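Local coordinates for capsule biosynthesis protein capD (PDB 3G9K) that cleaves the poly-gamma-D-glutamate capsule of Bacillus anthracis and joins it through an amide bond to meso-diaminopimelic acid of the peptidoglycan, at residues B[74-79]-B[83-88]. Numbering follows the deposited sequence.
Sequences IGSPGG and PQILTP. With GLU (glutamic acid), chain F.
Leu86 sets its two methyls against the end of strand 70-75 and the first loop residue after it. Leu86 CD2 lies 4.0 Å from Ile74 CG1 and 4.2 Å from Ser76 CB, and Leu86 CD1 touches Gly75 CA. The side chains of Ile74 and Leu86 lie alongside each other and point opposite ways. Ile85 packs beyond the strand end. A chi1 of -68° turns Ile85 CG2 away from its own backbone N and toward Ser76 OG. Ile85 CD1 reaches Pro77 O at 4.0 Å and Gly78 CA at 4.4 Å. All these residues are buried. The strand, the glycine-rich turn and helix 82-94 belong to the Ntn-hydrolase fold of the gamma-glutamyltransferase family, and the turn forms part of the substrate site beside the nucleophile Thr1. The polar contacts hold the turn. Ser76 OG donates to a lone pair of Pro77 O (2.8 Å), within the plane of that carbonyl, and also bonds to Gly148 N. On the other side of the turn, the backbone faces the bound glutamate. Gly78 N makes a weak hydrogen bond to glutamate OE1 (3.1 Å). A second weak one joins Gly79 N to glutamate OXT (2.9 Å). Arg169 and Thr1 also bond this ligand.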
loop_
_atom_site.group_PDB
_atom_site.type_symbol
_atom_site.label_atom_id
_atom_site.label_comp_id
_atom_site.label_asym_id
_atom_site.label_seq_id
_atom_site.Cartn_x
_atom_site.Cartn_y
_atom_site.Cartn_z
ATOM N N ILE B 74 3.375 4.685 -8.293
ATOM C CA ILE B 74 2.633 3.438 -8.428
ATOM C C ILE B 74 2.866 2.581 -7.188
ATOM O O ILE B 74 3.931 2.641 -6.537
ATOM C CB ILE B 74 2.984 2.669 -9.771
ATOM C CG1 ILE B 74 2.066 1.507 -10.081
ATOM C CG2 ILE B 74 4.508 2.154 -9.758
ATOM C CD1 ILE B 74 2.111 1.031 -11.517
ATOM N N GLY B 75 1.872 1.746 -6.894
ATOM C CA GLY B 75 1.990 0.752 -5.843
ATOM C C GLY B 75 0.745 -0.082 -5.770
ATOM O O GLY B 75 -0.225 0.179 -6.494
ATOM N N SER B 76 0.760 -1.053 -4.852
ATOM C CA SER B 76 -0.355 -2.002 -4.693
ATOM C C SER B 76 -0.343 -2.696 -3.352
ATOM O O SER B 76 0.715 -3.020 -2.864
ATOM C CB SER B 76 -0.278 -3.099 -5.754
ATOM O OG SER B 76 -1.496 -3.869 -5.790
ATOM N N PRO B 77 -1.528 -3.019 -2.815
ATOM C CA PRO B 77 -1.632 -4.035 -1.808
ATOM C C PRO B 77 -1.511 -5.452 -2.421
ATOM O O PRO B 77 -1.270 -5.598 -3.630
ATOM C CB PRO B 77 -3.019 -3.778 -1.235
ATOM C CG PRO B 77 -3.783 -3.299 -2.411
ATOM C CD PRO B 77 -2.845 -2.448 -3.136
ATOM N N GLY B 78 -1.616 -6.486 -1.590
ATOM C CA GLY B 78 -1.498 -7.874 -2.071
ATOM C C GLY B 78 -0.409 -8.741 -1.447
ATOM O O GLY B 78 -0.073 -9.767 -1.995
ATOM N N GLY B 79 0.125 -8.343 -0.290
ATOM C CA GLY B 79 0.990 -9.224 0.507
ATOM C C GLY B 79 2.180 -9.737 -0.258
ATOM O O GLY B 79 2.807 -8.993 -1.004
ATOM N N PRO B 83 5.044 -7.739 -5.795
ATOM C CA PRO B 83 5.908 -7.564 -6.967
ATOM C C PRO B 83 5.545 -8.437 -8.151
ATOM O O PRO B 83 5.841 -8.074 -9.272
ATOM C CB PRO B 83 7.289 -7.886 -6.445
ATOM C CG PRO B 83 7.072 -8.745 -5.301
ATOM C CD PRO B 83 5.767 -8.337 -4.668
ATOM N N GLN B 84 4.871 -9.555 -7.899
ATOM C CA GLN B 84 4.281 -10.363 -8.993
ATOM C C GLN B 84 3.132 -9.671 -9.690
ATOM O O GLN B 84 2.882 -9.910 -10.840
ATOM C CB GLN B 84 3.807 -11.711 -8.474
ATOM C CG GLN B 84 4.977 -12.620 -8.047
ATOM C CD GLN B 84 4.518 -14.035 -7.877
ATOM O OE1 GLN B 84 4.437 -14.551 -6.761
ATOM N NE2 GLN B 84 4.142 -14.646 -8.971
ATOM N N ILE B 85 2.403 -8.844 -8.949
ATOM C CA ILE B 85 1.353 -8.044 -9.514
ATOM C C ILE B 85 1.916 -6.899 -10.339
ATOM O O ILE B 85 1.496 -6.698 -11.495
ATOM C CB ILE B 85 0.421 -7.532 -8.378
ATOM C CG1 ILE B 85 -0.353 -8.725 -7.775
ATOM C CG2 ILE B 85 -0.532 -6.441 -8.878
ATOM C CD1 ILE B 85 -0.836 -8.530 -6.363
ATOM N N LEU B 86 2.894 -6.169 -9.773
ATOM C CA LEU B 86 3.410 -4.970 -10.413
ATOM C C LEU B 86 4.301 -5.212 -11.629
ATOM O O LEU B 86 4.330 -4.383 -12.543
ATOM C CB LEU B 86 4.125 -4.071 -9.389
ATOM C CG LEU B 86 3.185 -3.386 -8.365
ATOM C CD1 LEU B 86 3.956 -2.718 -7.227
ATOM C CD2 LEU B 86 2.212 -2.374 -9.049
ATOM N N THR B 87 5.055 -6.321 -11.644
ATOM C CA THR B 87 6.063 -6.502 -12.703
ATOM C C THR B 87 5.474 -6.633 -14.113
ATOM O O THR B 87 5.891 -5.887 -14.980
ATOM C CB THR B 87 7.047 -7.644 -12.373
ATOM O OG1 THR B 87 7.774 -7.285 -11.221
ATOM C CG2 THR B 87 8.019 -7.931 -13.529
ATOM N N PRO B 88 4.494 -7.542 -14.333
ATOM C CA PRO B 88 3.876 -7.607 -15.655
ATOM C C PRO B 88 3.155 -6.291 -16.041
ATOM O O PRO B 88 3.169 -5.889 -17.199
ATOM C CB PRO B 88 2.909 -8.789 -15.551
ATOM C CG PRO B 88 3.246 -9.519 -14.322
ATOM C CD PRO B 88 3.920 -8.538 -13.411
HETATM N N GLU F . -1.812 -10.086 3.050
HETATM C CA GLU F . -2.251 -8.824 2.470
HETATM C C GLU F . -1.329 -7.648 2.854
HETATM O O GLU F . -1.094 -7.446 4.045
HETATM C CB GLU F . -3.685 -8.571 2.942
HETATM C CG GLU F . -4.154 -7.131 2.857
HETATM C CD GLU F . -4.354 -6.638 1.449
HETATM O OE1 GLU F . -3.787 -7.226 0.505
HETATM O OE2 GLU F . -5.072 -5.629 1.324
HETATM O OXT GLU F . -0.807 -6.866 2.026
#